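Local coordinates for OmpT protein (Vibrio cholerae serotype O1, PDB 6EHE) that is probably an outer-membrane diffusion porin, a beta barrel whose water-filled channel lets ions and small solutes cross the membrane, at residues W82-D87 / L142-V147; L102-L107 / T207-E212. All blocks are in the same frame, centred on the assembly; numbering follows the deposited sequence.

How the contacts relate
Contacts 1 and 2 pin two parts of one long inward-folded loop, which runs between barrel strands 74-78 and 115-121, to the inner wall of the 16-stranded antiparallel barrel. Their centres are 12 Å apart. Along the chain the segments alternate: both loop pieces, 82-87 and 102-107, come first, followed by their wall partners on strands 141-151 and 202-215, which have strands 154-175 and 178-199 between them in the sheet. Probable hydrogen bonds join the two sites, Asp86 OD1 to Tyr104 OH (2.5 Å) and Tyr146 OH to Tyr209 OH (3.2 Å). The loop corresponds in position to the third loop of general porins, which narrows the channel, and probably does the same here.

Contact 1. Residues W82-D87 / L142-V147; sequences WTTSDD and LAELYV. With C8E ((hydroxyethyloxy)tri(ethyloxy)octane), chain E; C8E ((hydroxyethyloxy)tri(ethyloxy)octane), chain H.
Leu142 CD2 lies against Thr83 CG2 at 3.8 Å, the two side chains crossing at about a right angle, and this methyl contact forms the apolar flank of the polar cluster further along the strand. The neighbouring Ala143 faces the other surface of the sheet, where its CB is 3.7 Å from C10 of the detergent molecule of chain E.

Glu144 carries the polar part of the contact. Its chain is extended beyond CG (chi2 -180°) and delivers the carboxylate to the start of the short helix 84-88, where Thr83 occupies the N-cap position. Glu144 OE1 accepts a hydrogen bond from Ser85 N at 3.0 Å, with an N-H...O angle of 155°; the donor approaches from above the carboxylate plane. A water molecule bridges the same oxygen to Thr84 N, accepting from the amide and donating to OE1. One amide of the first helical turn is thus bonded directly to the carboxylate and a second through water, and the helix end would probably favour the negative charge of Glu144. Here the loop that folds into the porin barrel, as the third loop of general porins does, is tied by its short helix to inward-facing residues of strand 141-151. Ser85 OG donates to Glu144 OE2 at 2.5 Å, a very short value to be read with caution, and OE2 is also hydrogen-bonded to Tyr190 of strand 178-199. Ser85 OG in turn receives Thr83 OG1 at 2.8 Å, extending the chain of hydroxyls to the cap residue.

Leu145 points away again, with CB packed on the chain E detergent. Tyr146 returns to the interior, and Ser85 meets its ring obliquely, with Ser85 CA 3.7 Å from Tyr146 CE1. Thr84 CG2 touches Tyr146 CD1 at 4.0 Å as the two side chains run past each other in opposite directions.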
loop_
_atom_site.group_PDB
_atom_site.type_symbol
_atom_site.label_atom_id
_atom_site.label_comp_id
_atom_site.label_asym_id
_atom_site.label_seq_id
_atom_site.Cartn_x
_atom_site.Cartn_y
_atom_site.Cartn_z
ATOM N N TRP A 82 -4.372 -6.220 -4.919
ATOM C CA TRP A 82 -3.674 -4.983 -4.608
ATOM C C TRP A 82 -3.094 -4.393 -5.885
ATOM O O TRP A 82 -2.791 -5.110 -6.843
ATOM C CB TRP A 82 -2.560 -5.227 -3.602
ATOM C CG TRP A 82 -3.022 -5.943 -2.389
ATOM C CD1 TRP A 82 -2.779 -7.252 -2.050
ATOM C CD2 TRP A 82 -3.827 -5.396 -1.347
ATOM N NE1 TRP A 82 -3.381 -7.541 -0.841
ATOM C CE2 TRP A 82 -4.028 -6.417 -0.393
ATOM C CE3 TRP A 82 -4.392 -4.138 -1.123
ATOM C CZ2 TRP A 82 -4.773 -6.217 0.757
ATOM C CZ3 TRP A 82 -5.135 -3.938 0.033
ATOM C CH2 TRP A 82 -5.325 -4.980 0.951
ATOM N N THR A 83 -2.953 -3.072 -5.905
ATOM C CA THR A 83 -2.384 -2.426 -7.069
ATOM C C THR A 83 -0.897 -2.749 -7.188
ATOM O O THR A 83 -0.214 -3.018 -6.201
ATOM C CB THR A 83 -2.570 -0.912 -6.989
ATOM O OG1 THR A 83 -1.856 -0.418 -5.851
ATOM C CG2 THR A 83 -4.056 -0.522 -6.908
ATOM N N THR A 84 -0.395 -2.714 -8.427
ATOM C CA THR A 84 1.041 -2.781 -8.658
ATOM C C THR A 84 1.765 -1.747 -7.823
ATOM O O THR A 84 2.842 -2.020 -7.275
ATOM C CB THR A 84 1.359 -2.540 -10.137
ATOM O OG1 THR A 84 0.626 -3.455 -10.958
ATOM C CG2 THR A 84 2.823 -2.723 -10.366
ATOM N N SER A 85 1.200 -0.535 -7.729
ATOM C CA SER A 85 1.840 0.509 -6.925
ATOM C C SER A 85 1.918 0.104 -5.472
ATOM O O SER A 85 2.849 0.504 -4.762
ATOM C CB SER A 85 1.085 1.835 -7.056
ATOM O OG SER A 85 -0.318 1.651 -6.934
ATOM N N ASP A 86 0.973 -0.714 -5.017
ATOM C CA ASP A 86 1.036 -1.155 -3.631
ATOM C C ASP A 86 2.078 -2.255 -3.432
ATOM O O ASP A 86 2.812 -2.237 -2.438
ATOM C CB ASP A 86 -0.344 -1.629 -3.178
ATOM C CG ASP A 86 -0.394 -1.921 -1.696
ATOM O OD1 ASP A 86 -0.237 -0.983 -0.885
ATOM O OD2 ASP A 86 -0.589 -3.099 -1.350
ATOM N N ASP A 87 2.149 -3.221 -4.354
ATOM C CA ASP A 87 3.235 -4.199 -4.331
ATOM C C ASP A 87 4.590 -3.520 -4.312
ATOM O O ASP A 87 5.464 -3.897 -3.537
ATOM C CB ASP A 87 3.150 -5.122 -5.547
ATOM C CG ASP A 87 1.839 -5.876 -5.621
ATOM O OD1 ASP A 87 1.171 -6.089 -4.553
ATOM O OD2 ASP A 87 1.489 -6.253 -6.763
ATOM N N LEU A 142 -7.607 2.388 -13.807
ATOM C CA LEU A 142 -6.268 2.322 -13.255
ATOM C C LEU A 142 -5.292 1.898 -14.331
ATOM O O LEU A 142 -5.549 0.956 -15.069
ATOM C CB LEU A 142 -6.196 1.331 -12.103
ATOM C CG LEU A 142 -4.853 1.332 -11.413
ATOM C CD1 LEU A 142 -4.749 2.551 -10.483
ATOM C CD2 LEU A 142 -4.702 0.032 -10.652
ATOM N N ALA A 143 -4.147 2.545 -14.372
ATOM C CA ALA A 143 -3.112 2.111 -15.292
ATOM C C ALA A 143 -1.791 2.425 -14.625
ATOM O O ALA A 143 -1.578 3.566 -14.207
ATOM C CB ALA A 143 -3.217 2.817 -16.657
ATOM N N GLU A 144 -0.918 1.428 -14.528
ATOM C CA GLU A 144 0.269 1.557 -13.709
ATOM C C GLU A 144 1.427 0.817 -14.369
ATOM O O GLU A 144 1.244 -0.239 -15.004
ATOM C CB GLU A 144 0.014 1.003 -12.306
ATOM C CG GLU A 144 -0.710 1.997 -11.394
ATOM C CD GLU A 144 -0.968 1.464 -9.997
ATOM O OE1 GLU A 144 -0.834 0.228 -9.817
ATOM O OE2 GLU A 144 -1.335 2.259 -9.097
ATOM N N LEU A 145 2.623 1.377 -14.188
ATOM C CA LEU A 145 3.850 0.835 -14.749
ATOM C C LEU A 145 5.006 1.265 -13.871
ATOM O O LEU A 145 5.155 2.465 -13.629
ATOM C CB LEU A 145 4.084 1.339 -16.183
ATOM C CG LEU A 145 5.484 1.008 -16.722
ATOM C CD1 LEU A 145 5.623 -0.504 -16.821
ATOM C CD2 LEU A 145 5.725 1.641 -18.068
ATOM N N TYR A 146 5.822 0.290 -13.423
ATOM C CA TYR A 146 7.006 0.482 -12.579
ATOM C C TYR A 146 8.144 -0.385 -13.106
ATOM O O TYR A 146 7.920 -1.469 -13.651
ATOM C CB TYR A 146 6.760 0.092 -11.095
ATOM C CG TYR A 146 5.830 1.026 -10.356
ATOM C CD1 TYR A 146 4.452 0.944 -10.538
ATOM C CD2 TYR A 146 6.330 2.029 -9.502
ATOM C CE1 TYR A 146 3.600 1.805 -9.886
ATOM C CE2 TYR A 146 5.469 2.903 -8.853
ATOM C CZ TYR A 146 4.110 2.781 -9.063
ATOM O OH TYR A 146 3.229 3.637 -8.448
ATOM N N VAL A 147 9.372 0.080 -12.910
ATOM C CA VAL A 147 10.562 -0.677 -13.275
ATOM C C VAL A 147 11.544 -0.576 -12.132
ATOM O O VAL A 147 11.609 0.441 -11.434
ATOM C CB VAL A 147 11.234 -0.172 -14.561
ATOM C CG1 VAL A 147 10.260 -0.138 -15.679
ATOM C CG2 VAL A 147 11.801 1.215 -14.342
HETATM C C1 C8E E . -0.942 -5.258 -18.547
HETATM C C2 C8E E . -0.112 -3.967 -18.599
HETATM C C3 C8E E . -0.907 -2.752 -19.089
HETATM C C4 C8E E . -0.482 -1.480 -18.339
HETATM C C5 C8E E . -0.544 -0.192 -19.165
HETATM C C6 C8E E . -0.106 0.946 -18.250
HETATM C C7 C8E E . 0.780 1.979 -18.949
HETATM C C8 C8E E . 1.522 2.836 -17.925
HETATM O O9 C8E E . 1.175 4.206 -17.993
HETATM C C10 C8E E . 0.006 4.515 -17.263
HETATM C C11 C8E E . -0.054 6.024 -17.035
HETATM O O12 C8E E . -0.871 6.641 -18.007
HETATM C C6 C8E H . 4.505 -8.389 -5.863
HETATM C C7 C8E H . 4.863 -8.600 -7.344
HETATM C C8 C8E H . 5.361 -10.027 -7.676
HETATM O O9 C8E H . 6.782 -10.051 -7.815
HETATM C C10 C8E H . 7.421 -10.160 -6.550
HETATM C C11 C8E H . 8.929 -9.875 -6.623
HETATM O O12 C8E H . 9.272 -9.147 -7.798
HETATM C C13 C8E H . 10.550 -8.527 -7.738
HETATM C C14 C8E H . 10.582 -7.531 -6.581
HETATM O O15 C8E H . 10.414 -6.200 -7.031
HETATM C C16 C8E H . 10.418 -5.284 -5.940
HETATM C C17 C8E H . 9.105 -4.489 -5.855
HETATM O O18 C8E H . 8.018 -5.319 -5.483
HETATM C C19 C8E H . 8.150 -5.829 -4.163
HETATM C C20 C8E H . 7.112 -6.934 -3.974
HETATM O O21 C8E H . 7.717 -8.196 -4.207
HETATM O O HOH W 1 -1.995 -2.275 -10.993
#

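Contact 2. Residues L102-L107 / T207-E212. With C8E ((hydroxyethyloxy)tri(ethyloxy)octane), chain C.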
loop_
_atom_site.group_PDB
_atom_site.type_symbol
_atom_site.label_atom_id
_atom_site.label_comp_id
_atom_site.label_asym_id
_atom_site.label_seq_id
_atom_site.Cartn_x
_atom_site.Cartn_y
_atom_site.Cartn_z
ATOM N N LEU A 102 3.507 8.014 0.429
ATOM C CA LEU A 102 3.251 7.156 -0.715
ATOM C C LEU A 102 1.848 7.491 -1.231
ATOM O O LEU A 102 0.855 7.132 -0.597
ATOM C CB LEU A 102 3.405 5.706 -0.270
ATOM C CG LEU A 102 4.783 5.022 -0.310
ATOM C CD1 LEU A 102 5.921 5.884 0.023
ATOM C CD2 LEU A 102 4.785 3.843 0.613
ATOM N N ARG A 103 1.761 8.197 -2.369
ATOM C CA ARG A 103 0.531 8.857 -2.806
ATOM C C ARG A 103 -0.271 8.070 -3.846
ATOM O O ARG A 103 -1.262 8.592 -4.378
ATOM C CB ARG A 103 0.844 10.253 -3.360
ATOM C CG ARG A 103 1.699 11.198 -2.444
ATOM C CD ARG A 103 1.140 11.333 -0.983
ATOM N NE ARG A 103 -0.186 11.942 -0.909
ATOM C CZ ARG A 103 -0.909 12.043 0.204
ATOM N NH1 ARG A 103 -0.434 11.584 1.352
ATOM N NH2 ARG A 103 -2.114 12.602 0.162
ATOM N N TYR A 104 0.107 6.826 -4.142
ATOM C CA TYR A 104 -0.612 6.079 -5.171
ATOM C C TYR A 104 -2.019 5.703 -4.756
ATOM O O TYR A 104 -2.831 5.356 -5.627
ATOM C CB TYR A 104 0.129 4.789 -5.524
ATOM C CG TYR A 104 0.244 3.852 -4.347
ATOM C CD1 TYR A 104 -0.767 2.939 -4.041
ATOM C CD2 TYR A 104 1.363 3.889 -3.535
ATOM C CE1 TYR A 104 -0.654 2.120 -2.946
ATOM C CE2 TYR A 104 1.479 3.068 -2.445
ATOM C CZ TYR A 104 0.483 2.178 -2.154
ATOM O OH TYR A 104 0.630 1.352 -1.052
ATOM N N GLY A 105 -2.310 5.685 -3.458
ATOM C CA GLY A 105 -3.544 5.088 -2.990
ATOM C C GLY A 105 -4.669 6.040 -2.638
ATOM O O GLY A 105 -5.689 5.580 -2.111
ATOM N N THR A 106 -4.532 7.344 -2.920
ATOM C CA THR A 106 -5.475 8.319 -2.374
ATOM C C THR A 106 -6.915 7.964 -2.718
ATOM O O THR A 106 -7.803 8.049 -1.867
ATOM C CB THR A 106 -5.153 9.721 -2.884
ATOM O OG1 THR A 106 -3.731 9.906 -2.873
ATOM C CG2 THR A 106 -5.812 10.761 -1.978
ATOM N N LEU A 107 -7.165 7.547 -3.948
ATOM C CA LEU A 107 -8.502 7.149 -4.361
ATOM C C LEU A 107 -8.715 5.648 -4.347
ATOM O O LEU A 107 -9.847 5.186 -4.135
ATOM C CB LEU A 107 -8.783 7.630 -5.784
ATOM C CG LEU A 107 -8.371 9.048 -6.107
ATOM C CD1 LEU A 107 -8.669 9.261 -7.578
ATOM C CD2 LEU A 107 -9.141 10.035 -5.229
ATOM N N THR A 207 12.098 7.709 -0.758
ATOM C CA THR A 207 11.122 7.728 -1.843
ATOM C C THR A 207 10.608 9.149 -2.055
ATOM O O THR A 207 10.197 9.818 -1.107
ATOM C CB THR A 207 9.951 6.780 -1.576
ATOM O OG1 THR A 207 10.423 5.435 -1.520
ATOM C CG2 THR A 207 8.909 6.838 -2.681
ATOM N N TYR A 208 10.660 9.605 -3.301
ATOM C CA TYR A 208 10.017 10.833 -3.735
ATOM C C TYR A 208 8.781 10.429 -4.504
ATOM O O TYR A 208 8.869 9.594 -5.414
ATOM C CB TYR A 208 10.932 11.664 -4.647
ATOM C CG TYR A 208 12.263 12.079 -4.030
ATOM C CD1 TYR A 208 12.361 13.215 -3.232
ATOM C CD2 TYR A 208 13.422 11.351 -4.268
ATOM C CE1 TYR A 208 13.573 13.611 -2.683
ATOM C CE2 TYR A 208 14.647 11.734 -3.716
ATOM C CZ TYR A 208 14.713 12.862 -2.926
ATOM O OH TYR A 208 15.915 13.243 -2.360
ATOM N N TYR A 209 7.639 11.001 -4.130
ATOM C CA TYR A 209 6.388 10.809 -4.841
ATOM C C TYR A 209 5.852 12.158 -5.283
ATOM O O TYR A 209 5.937 13.136 -4.546
ATOM C CB TYR A 209 5.304 10.100 -3.974
ATOM C CG TYR A 209 4.971 8.688 -4.394
ATOM C CD1 TYR A 209 3.976 8.449 -5.328
ATOM C CD2 TYR A 209 5.603 7.597 -3.830
ATOM C CE1 TYR A 209 3.665 7.171 -5.728
ATOM C CE2 TYR A 209 5.271 6.319 -4.200
ATOM C CZ TYR A 209 4.309 6.113 -5.171
ATOM O OH TYR A 209 3.932 4.868 -5.607
ATOM N N ASN A 210 5.273 12.198 -6.466
ATOM C CA ASN A 210 4.558 13.362 -6.936
ATOM C C ASN A 210 3.196 12.891 -7.372
ATOM O O ASN A 210 3.074 11.800 -7.929
ATOM C CB ASN A 210 5.260 14.062 -8.105
ATOM C CG ASN A 210 4.405 15.188 -8.711
ATOM O OD1 ASN A 210 3.923 15.086 -9.840
ATOM N ND2 ASN A 210 4.212 16.268 -7.947
ATOM N N ALA A 211 2.177 13.702 -7.102
ATOM C CA ALA A 211 0.829 13.360 -7.535
ATOM C C ALA A 211 0.036 14.625 -7.840
ATOM O O ALA A 211 0.351 15.724 -7.390
ATOM C CB ALA A 211 0.088 12.518 -6.483
ATOM N N GLU A 212 -1.024 14.435 -8.592
ATOM C CA GLU A 212 -1.913 15.501 -8.977
ATOM C C GLU A 212 -3.313 14.927 -8.921
ATOM O O GLU A 212 -3.599 13.901 -9.549
ATOM C CB GLU A 212 -1.594 16.029 -10.381
ATOM C CG GLU A 212 -2.416 17.261 -10.744
ATOM C CD GLU A 212 -2.381 17.576 -12.213
ATOM O OE1 GLU A 212 -2.927 16.781 -13.009
ATOM O OE2 GLU A 212 -1.791 18.617 -12.554
HETATM C C11 C8E C . 17.981 11.059 -3.063
HETATM O O12 C8E C . 17.329 9.898 -3.541
HETATM C C13 C8E C . 17.995 8.703 -3.124
HETATM C C14 C8E C . 18.129 7.736 -4.298
HETATM O O15 C8E C . 17.273 8.240 -5.316
HETATM C C16 C8E C . 16.880 7.291 -6.295
HETATM C C17 C8E C . 18.065 6.422 -6.742
HETATM O O18 C8E C . 19.029 7.139 -7.488
HETATM C C19 C8E C . 20.335 7.034 -6.961
HETATM C C20 C8E C . 21.201 6.216 -7.923
HETATM O O21 C8E C . 22.339 6.965 -8.302
#
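Thr207 OG1 is gripped by Thr194 OG1 and by the backbone N of Ala91, while the CG2 methyl of Thr207 meets Leu102 CD1 at 4.1 Å. Most of the contact, however, rests on Tyr209. Leu102 CA sits over one face of its ring in a CH-pi contact, 4.3 Å from the centroid and 25° off the normal, while Leu102 CG packs on Tyr209 CE2. Arg103 N lies above that same face, offset toward the rim, so that the backbone at Leu102 and Arg103 passes over this face. Tyr209 has an unusual chi1 of -110°, away from the staggered positions, and this rotation turns the ring so that one face meets Leu102 and Arg103.

Residues 103-106 form a type I beta turn within the constriction loop; strand 202-215 is one part of the barrel wall it meets, strand 178-199 another. Arg103 meets strand 202-215 through its aliphatic base, CB to Ala211 CB at 3.9 Å. Its chain then bends at chi2 and chi3, carrying the guanidinium away to a salt bridge with Glu224 and a bond to Thr100 O. Tyr209 OH comes obliquely to the Tyr104 ring, 3.4 Å from Tyr104 CD2. On the outer surface of the same strand, Tyr208 presents its ring edge to the chain C detergent, with CE2 3.3 Å from O12.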